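Long-range contacts in (R)-specific enoyl-CoA hydratase (Aeromonas punctata, PDB 1IQ6), which catalyses the reversible hydration of short-chain trans-2-enoyl-CoA to (3R)-3-hydroxyacyl-CoA, in the pathway to polyhydroxyalkanoate: residues P71-S75 against V130-P134; L61-L66 against V94-V98; F48-V53 against P87-G91. One frame throughout, in Å; residues are numbered along the deposited sequence.

In the fold
The three contacts run along a hot dog fold, in which an antiparallel sheet wraps around helix 55-68. Contact 2 is in the middle, its centre about 5 Å from the centre of the chain. Contact 1 lies beyond the C-terminus of the helix and touches contact 2: Gly72 N is 2.8 Å from Leu66 O, a probable hydrogen bond. Contact 3 is at the other end, its centre about 32 Å from that of contact 1. It meets contact 2 through Val88 CG1 and Val94 CG1, 3.5 Å apart. Two side chains approach residues that by similarity bind hydroxyacyl-CoA: Ile52 is about 4 Å from His37, and Phe62 about 7 Å from Phe84. Contact 1 lies away from that site.

Contact 1: residues P71-S75 against V130-P134; sequences PGKGS and VVKLP
The ring of Pro71 overlaps the side chain of Val131, with CG of Pro71 3.5 Å from CG2 of Val131. In this hot dog fold the contact joins the loop after the central helix 55-68 to the C-terminal end of strand 123-132. Leu133 meets the same proline at about a right angle, its CD2 4.1 Å from Pro71 CG. Leu66 of the helix touches both Pro71 and Val131. A cis peptide bond precedes Pro71.

From Gly72 to Ser75 the chain makes a type II turn. With chi1 at -64°, Ser75 OG stands beside its own N and points back to Gly72 O, which the N already reaches across the turn. OG donates to that Gly72 O at 2.6 Å, with a C=O...donor angle of 135° and a tilt of 17° from the carbonyl plane. This double grip closes the turn.

Pro134, the last residue, lays its ring against the turn. Its CB and CG both lie 3.1 Å from Lys73 O, which is tight. Its CG is also 3.7 Å from Ser75 OG. A water lies within donating distance of both Gly74 O, 2.7 Å, and Leu133 O, 2.8 Å, though its protons may be shared with other acceptors. Beside it, Ser75 CA makes a CA-H...O contact with Lys132 O at 3.4 Å.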
loop_
_atom_site.group_PDB
_atom_site.type_symbol
_atom_site.label_atom_id
_atom_site.label_comp_id
_atom_site.label_asym_id
_atom_site.label_seq_id
_atom_site.Cartn_x
_atom_site.Cartn_y
_atom_site.Cartn_z
ATOM N N PRO B 71 -16.226 -4.540 -0.713
ATOM C CA PRO B 71 -17.640 -4.167 -0.856
ATOM C C PRO B 71 -18.004 -3.640 -2.240
ATOM O O PRO B 71 -19.162 -3.717 -2.656
ATOM C CB PRO B 71 -17.828 -3.109 0.231
ATOM C CG PRO B 71 -16.805 -3.489 1.260
ATOM C CD PRO B 71 -15.611 -3.791 0.394
ATOM N N GLY B 72 -17.020 -3.089 -2.944
ATOM C CA GLY B 72 -17.273 -2.588 -4.282
ATOM C C GLY B 72 -17.369 -1.086 -4.469
ATOM O O GLY B 72 -16.977 -0.302 -3.608
ATOM N N LYS B 73 -17.901 -0.707 -5.627
ATOM C CA LYS B 73 -18.088 0.681 -6.043
ATOM C C LYS B 73 -18.576 1.612 -4.935
ATOM O O LYS B 73 -19.608 1.368 -4.313
ATOM C CB LYS B 73 -19.072 0.712 -7.218
ATOM C CG LYS B 73 -19.403 2.085 -7.769
ATOM C CD LYS B 73 -20.509 1.976 -8.819
ATOM C CE LYS B 73 -20.909 3.330 -9.388
ATOM N NZ LYS B 73 -19.860 3.923 -10.265
ATOM N N GLY B 74 -17.824 2.682 -4.694
ATOM C CA GLY B 74 -18.210 3.638 -3.671
ATOM C C GLY B 74 -17.529 3.431 -2.332
ATOM O O GLY B 74 -17.557 4.317 -1.479
ATOM N N SER B 75 -16.922 2.264 -2.141
ATOM C CA SER B 75 -16.232 1.961 -0.890
ATOM C C SER B 75 -15.120 2.963 -0.616
ATOM O O SER B 75 -14.430 3.412 -1.534
ATOM C CB SER B 75 -15.630 0.553 -0.932
ATOM O OG SER B 75 -16.634 -0.439 -1.039
ATOM N N VAL B 130 -10.338 -2.024 6.672
ATOM C CA VAL B 130 -11.530 -1.463 7.292
ATOM C C VAL B 130 -12.013 -0.463 6.250
ATOM O O VAL B 130 -11.263 0.428 5.848
ATOM C CB VAL B 130 -11.207 -0.726 8.607
ATOM C CG1 VAL B 130 -12.484 -0.115 9.176
ATOM C CG2 VAL B 130 -10.602 -1.697 9.616
ATOM N N VAL B 131 -13.256 -0.614 5.804
ATOM C CA VAL B 131 -13.785 0.267 4.772
ATOM C C VAL B 131 -15.196 0.774 5.030
ATOM O O VAL B 131 -16.028 0.076 5.613
ATOM C CB VAL B 131 -13.794 -0.442 3.397
ATOM C CG1 VAL B 131 -12.399 -0.924 3.045
ATOM C CG2 VAL B 131 -14.758 -1.611 3.422
ATOM N N LYS B 132 -15.447 2.000 4.584
ATOM C CA LYS B 132 -16.760 2.622 4.710
ATOM C C LYS B 132 -17.573 2.107 3.524
ATOM O O LYS B 132 -17.107 2.139 2.384
ATOM C CB LYS B 132 -16.630 4.145 4.642
ATOM C CG LYS B 132 -17.943 4.895 4.823
ATOM C CD LYS B 132 -17.737 6.401 4.726
ATOM C CE LYS B 132 -16.803 6.907 5.813
ATOM N NZ LYS B 132 -16.594 8.379 5.724
ATOM N N LEU B 133 -18.781 1.629 3.795
ATOM C CA LEU B 133 -19.638 1.072 2.753
ATOM C C LEU B 133 -20.115 2.082 1.715
ATOM O O LEU B 133 -20.268 3.265 2.010
ATOM C CB LEU B 133 -20.846 0.383 3.395
ATOM C CG LEU B 133 -20.509 -0.728 4.394
ATOM C CD1 LEU B 133 -21.793 -1.362 4.907
ATOM C CD2 LEU B 133 -19.628 -1.771 3.726
ATOM N N PRO B 134 -20.357 1.615 0.478
ATOM C CA PRO B 134 -20.824 2.454 -0.631
ATOM C C PRO B 134 -21.997 3.344 -0.233
ATOM O O PRO B 134 -21.923 4.564 -0.488
ATOM C CB PRO B 134 -21.209 1.430 -1.692
ATOM C CG PRO B 134 -20.203 0.348 -1.473
ATOM C CD PRO B 134 -20.190 0.218 0.036
ATOM O OXT PRO B 134 -22.980 2.808 0.322
HETATM O O HOH W 1 -18.220 4.941 1.111
#

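Contact 2: residues L61-L66 against V94-V98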
loop_
_atom_site.group_PDB
_atom_site.type_symbol
_atom_site.label_atom_id
_atom_site.label_comp_id
_atom_site.label_asym_id
_atom_site.label_seq_id
_atom_site.Cartn_x
_atom_site.Cartn_y
_atom_site.Cartn_z
ATOM N N LEU B 61 -3.217 -4.478 -4.553
ATOM C CA LEU B 61 -4.284 -5.251 -5.181
ATOM C C LEU B 61 -5.537 -5.278 -4.313
ATOM O O LEU B 61 -6.643 -5.462 -4.818
ATOM C CB LEU B 61 -3.824 -6.683 -5.466
ATOM C CG LEU B 61 -2.812 -6.817 -6.609
ATOM C CD1 LEU B 61 -2.410 -8.271 -6.770
ATOM C CD2 LEU B 61 -3.422 -6.287 -7.908
ATOM N N PHE B 62 -5.372 -5.102 -3.005
ATOM C CA PHE B 62 -6.536 -5.098 -2.121
ATOM C C PHE B 62 -7.440 -3.926 -2.488
ATOM O O PHE B 62 -8.662 -4.046 -2.464
ATOM C CB PHE B 62 -6.106 -4.978 -0.656
ATOM C CG PHE B 62 -5.285 -6.146 -0.155
ATOM C CD1 PHE B 62 -4.328 -5.954 0.838
ATOM C CD2 PHE B 62 -5.468 -7.430 -0.667
ATOM C CE1 PHE B 62 -3.558 -7.016 1.315
ATOM C CE2 PHE B 62 -4.706 -8.506 -0.199
ATOM C CZ PHE B 62 -3.747 -8.303 0.793
ATOM N N SER B 63 -6.832 -2.797 -2.841
ATOM C CA SER B 63 -7.590 -1.607 -3.213
ATOM C C SER B 63 -8.485 -1.937 -4.407
ATOM O O SER B 63 -9.638 -1.515 -4.465
ATOM C CB SER B 63 -6.638 -0.457 -3.561
ATOM O OG SER B 63 -7.294 0.797 -3.466
ATOM N N GLY B 64 -7.945 -2.707 -5.349
ATOM C CA GLY B 64 -8.709 -3.095 -6.520
ATOM C C GLY B 64 -9.902 -3.971 -6.172
ATOM O O GLY B 64 -11.009 -3.745 -6.655
ATOM N N LEU B 65 -9.683 -4.980 -5.339
ATOM C CA LEU B 65 -10.773 -5.866 -4.947
ATOM C C LEU B 65 -11.820 -5.142 -4.109
ATOM O O LEU B 65 -13.025 -5.292 -4.333
ATOM C CB LEU B 65 -10.234 -7.062 -4.161
ATOM C CG LEU B 65 -9.602 -8.169 -5.002
ATOM C CD1 LEU B 65 -8.993 -9.228 -4.090
ATOM C CD2 LEU B 65 -10.664 -8.780 -5.908
ATOM N N LEU B 66 -11.359 -4.352 -3.147
ATOM C CA LEU B 66 -12.261 -3.621 -2.268
ATOM C C LEU B 66 -13.109 -2.591 -3.005
ATOM O O LEU B 66 -14.298 -2.447 -2.729
ATOM C CB LEU B 66 -11.459 -2.927 -1.161
ATOM C CG LEU B 66 -10.724 -3.832 -0.165
ATOM C CD1 LEU B 66 -9.753 -2.998 0.668
ATOM C CD2 LEU B 66 -11.734 -4.552 0.727
ATOM N N VAL B 94 0.274 -14.015 -8.569
ATOM C CA VAL B 94 -0.194 -14.019 -7.188
ATOM C C VAL B 94 -1.713 -13.984 -7.222
ATOM O O VAL B 94 -2.320 -13.657 -8.245
ATOM C CB VAL B 94 0.277 -12.786 -6.378
ATOM C CG1 VAL B 94 1.790 -12.744 -6.333
ATOM C CG2 VAL B 94 -0.301 -11.508 -6.971
ATOM N N THR B 95 -2.322 -14.337 -6.100
ATOM C CA THR B 95 -3.770 -14.307 -5.982
ATOM C C THR B 95 -4.100 -13.460 -4.754
ATOM O O THR B 95 -3.576 -13.709 -3.667
ATOM C CB THR B 95 -4.354 -15.726 -5.810
ATOM O OG1 THR B 95 -4.038 -16.515 -6.967
ATOM C CG2 THR B 95 -5.872 -15.666 -5.651
ATOM N N ALA B 96 -4.927 -12.439 -4.949
ATOM C CA ALA B 96 -5.341 -11.559 -3.862
ATOM C C ALA B 96 -6.732 -12.030 -3.456
ATOM O O ALA B 96 -7.570 -12.307 -4.315
ATOM C CB ALA B 96 -5.382 -10.112 -4.339
ATOM N N GLU B 97 -6.968 -12.127 -2.151
ATOM C CA GLU B 97 -8.256 -12.599 -1.642
ATOM C C GLU B 97 -8.748 -11.741 -0.486
ATOM O O GLU B 97 -7.979 -11.423 0.421
ATOM C CB GLU B 97 -8.124 -14.053 -1.156
ATOM C CG GLU B 97 -7.657 -15.029 -2.232
ATOM C CD GLU B 97 -7.421 -16.446 -1.723
ATOM O OE1 GLU B 97 -6.910 -17.276 -2.511
ATOM O OE2 GLU B 97 -7.742 -16.741 -0.549
ATOM N N VAL B 98 -10.022 -11.356 -0.530
ATOM C CA VAL B 98 -10.620 -10.585 0.553
ATOM C C VAL B 98 -11.889 -11.302 0.991
ATOM O O VAL B 98 -12.541 -11.980 0.193
ATOM C CB VAL B 98 -10.973 -9.120 0.143
ATOM C CG1 VAL B 98 -9.718 -8.402 -0.361
ATOM C CG2 VAL B 98 -12.090 -9.100 -0.894
#
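Leu61 and Leu65 set CG beside the backbone N (chi1 -72° and -79°) and then run extended, which carries both CD1 methyls to the strand 94-98. CD1 of Leu61 reaches CG2 of Val94 at 3.9 Å, the two side chains meeting at a slant. CD1 of Leu65 comes down on Ala96. It lies 3.7 Å from Ala96 CB and 3.4 Å from Ala96 O. The same methyl touches CG1 of Val98 at 3.9 Å. Ala96 CB touches both leucines, Leu65 through that CD1 and Leu61 through its CB at 3.9 Å.

This is the centre of the hot dog fold. Helix 55-68 lies across the inner face of the sheet, and Val94, Ala96 and Val98 of strand 93-103 point toward it. The axes of the two segments approach to 8.5 Å at an angle of 50°.

The Phe62 ring meets Ala96 and Val98 obliquely and more loosely. Its CE2 is 4.5 Å from Ala96 CB, and its CD2 is 4.4 Å from Val98 CG1. The ring also packs on Ile116 of strand 109-117 and on Tyr77 and Leu82 of strand 76-84. Leu61 packs on Leu29 of the second subunit. On the helix, Ser63 OG hydrogen-bonds OD2 of Asp32 of that subunit, a residue that by similarity belongs to the hydroxyacyl-CoA site.

Contact 3: residues F48-V53 against P87-G91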
loop_
_atom_site.group_PDB
_atom_site.type_symbol
_atom_site.label_atom_id
_atom_site.label_comp_id
_atom_site.label_asym_id
_atom_site.label_seq_id
_atom_site.Cartn_x
_atom_site.Cartn_y
_atom_site.Cartn_z
ATOM N N PHE B 48 17.121 -13.859 -1.072
ATOM C CA PHE B 48 16.071 -13.997 -2.077
ATOM C C PHE B 48 16.631 -14.516 -3.396
ATOM O O PHE B 48 15.902 -15.094 -4.204
ATOM C CB PHE B 48 15.371 -12.657 -2.302
ATOM C CG PHE B 48 14.774 -12.076 -1.058
ATOM C CD1 PHE B 48 15.327 -10.944 -0.473
ATOM C CD2 PHE B 48 13.668 -12.669 -0.460
ATOM C CE1 PHE B 48 14.789 -10.411 0.693
ATOM C CE2 PHE B 48 13.119 -12.143 0.707
ATOM C CZ PHE B 48 13.682 -11.011 1.285
ATOM N N GLU B 49 17.926 -14.291 -3.603
ATOM C CA GLU B 49 18.641 -14.736 -4.798
ATOM C C GLU B 49 18.248 -14.043 -6.099
ATOM O O GLU B 49 19.064 -13.933 -7.013
ATOM C CB GLU B 49 18.496 -16.252 -4.967
ATOM C CG GLU B 49 19.021 -17.052 -3.788
ATOM C CD GLU B 49 19.152 -18.528 -4.096
ATOM O OE1 GLU B 49 19.934 -18.877 -5.005
ATOM O OE2 GLU B 49 18.474 -19.339 -3.430
ATOM N N ARG B 50 17.005 -13.583 -6.189
ATOM C CA ARG B 50 16.531 -12.903 -7.391
ATOM C C ARG B 50 15.581 -11.758 -7.046
ATOM O O ARG B 50 15.031 -11.713 -5.944
ATOM C CB ARG B 50 15.840 -13.903 -8.324
ATOM C CG ARG B 50 14.864 -14.829 -7.622
ATOM C CD ARG B 50 14.117 -15.714 -8.611
ATOM N NE ARG B 50 13.320 -14.925 -9.546
ATOM C CZ ARG B 50 12.439 -15.436 -10.401
ATOM N NH1 ARG B 50 11.762 -14.635 -11.213
ATOM N NH2 ARG B 50 12.230 -16.745 -10.440
ATOM N N PRO B 51 15.380 -10.815 -7.982
ATOM C CA PRO B 51 14.493 -9.667 -7.766
ATOM C C PRO B 51 13.083 -10.041 -7.310
ATOM O O PRO B 51 12.463 -10.964 -7.845
ATOM C CB PRO B 51 14.493 -8.969 -9.124
ATOM C CG PRO B 51 15.869 -9.282 -9.652
ATOM C CD PRO B 51 16.004 -10.742 -9.317
ATOM N N ILE B 52 12.584 -9.298 -6.328
ATOM C CA ILE B 52 11.254 -9.534 -5.787
ATOM C C ILE B 52 10.354 -8.319 -5.974
ATOM O O ILE B 52 10.828 -7.187 -6.081
ATOM C CB ILE B 52 11.324 -9.899 -4.286
ATOM C CG1 ILE B 52 11.917 -8.739 -3.480
ATOM C CG2 ILE B 52 12.173 -11.150 -4.104
ATOM C CD1 ILE B 52 11.941 -8.991 -1.983
ATOM N N VAL B 53 9.050 -8.568 -6.034
ATOM C CA VAL B 53 8.058 -7.510 -6.203
ATOM C C VAL B 53 7.878 -6.731 -4.895
ATOM O O VAL B 53 7.880 -7.328 -3.821
ATOM C CB VAL B 53 6.692 -8.121 -6.607
ATOM C CG1 VAL B 53 5.639 -7.037 -6.731
ATOM C CG2 VAL B 53 6.837 -8.884 -7.917
ATOM N N PRO B 87 8.358 -13.703 -0.023
ATOM C CA PRO B 87 8.604 -12.884 -1.204
ATOM C C PRO B 87 7.876 -13.393 -2.438
ATOM O O PRO B 87 7.556 -14.576 -2.554
ATOM C CB PRO B 87 10.112 -12.978 -1.363
ATOM C CG PRO B 87 10.369 -14.412 -0.986
ATOM C CD PRO B 87 9.503 -14.591 0.255
ATOM N N VAL B 88 7.592 -12.472 -3.347
ATOM C CA VAL B 88 6.964 -12.798 -4.613
ATOM C C VAL B 88 8.010 -12.389 -5.644
ATOM O O VAL B 88 8.461 -11.245 -5.662
ATOM C CB VAL B 88 5.677 -11.992 -4.846
ATOM C CG1 VAL B 88 5.233 -12.139 -6.294
ATOM C CG2 VAL B 88 4.581 -12.490 -3.910
ATOM N N PHE B 89 8.408 -13.323 -6.495
ATOM C CA PHE B 89 9.421 -13.019 -7.494
ATOM C C PHE B 89 8.835 -12.355 -8.727
ATOM O O PHE B 89 7.726 -12.671 -9.150
ATOM C CB PHE B 89 10.173 -14.303 -7.837
ATOM C CG PHE B 89 10.896 -14.881 -6.659
ATOM C CD1 PHE B 89 11.978 -14.210 -6.104
ATOM C CD2 PHE B 89 10.449 -16.049 -6.049
ATOM C CE1 PHE B 89 12.604 -14.687 -4.956
ATOM C CE2 PHE B 89 11.067 -16.535 -4.899
ATOM C CZ PHE B 89 12.148 -15.850 -4.352
ATOM N N VAL B 90 9.578 -11.404 -9.285
ATOM C CA VAL B 90 9.114 -10.683 -10.456
ATOM C C VAL B 90 8.738 -11.644 -11.573
ATOM O O VAL B 90 9.504 -12.550 -11.918
ATOM C CB VAL B 90 10.190 -9.691 -10.964
ATOM C CG1 VAL B 90 9.661 -8.910 -12.160
ATOM C CG2 VAL B 90 10.583 -8.738 -9.847
ATOM N N GLY B 91 7.548 -11.446 -12.127
ATOM C CA GLY B 91 7.084 -12.296 -13.204
ATOM C C GLY B 91 6.147 -13.398 -12.754
ATOM O O GLY B 91 5.397 -13.937 -13.563
HETATM O O HOH W 2 9.106 -15.125 -12.645
HETATM O O HOH W 3 7.872 -9.750 -2.451
#
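Arg50 CD lies over one face of the Phe89 ring, a CH-pi contact 4.1 Å from the centroid and 29° off the normal. Arg50 CG comes to 3.3 Å from Phe89 CD1. A bend at chi3 (-62°) turns the chain, and the guanidinium lies with one face over Phe89 CB. The guanidinium and ring planes are 27° apart. Water 2 ties the end of the side chain down: it accepts from Arg50 NH1 at 3.1 Å and donates to Val90 O at 2.7 Å. From other directions, Ile52 CG2 meets Phe89 CD1, and the Pro51 carbonyl oxygen lies in the plane of the ring at its edge.

Two backbone bonds hold the segments in place. Val53 N donates to Val88 O at 2.8 Å, nearly straight. Val90 N donates to Pro51 O at 3.3 Å. Together they make a single antiparallel bridge, with Ile52 and Phe89 as its non-hydrogen-bonded pair. Water 3 adds a link between Val53 O and Val88 N. In the hot dog fold this bridge ties the loop leading into the central helix to the loop between strands 76-84 and 93-103. Val53 CG2 packs on Val88 CG1 at 4.0 Å and on Val90 CG2, with Leu58 and Val23 beyond.

Farther out, Pro87 CB packs on Phe48 CD2 at 3.7 Å, and Ile52 CD1 lies over one face of the Phe48 ring. Phe48 also packs on Ile76 of the second subunit. Ile52 O accepts a hydrogen bond from ND1 of His37, a residue that by similarity binds the hydroxyacyl-CoA.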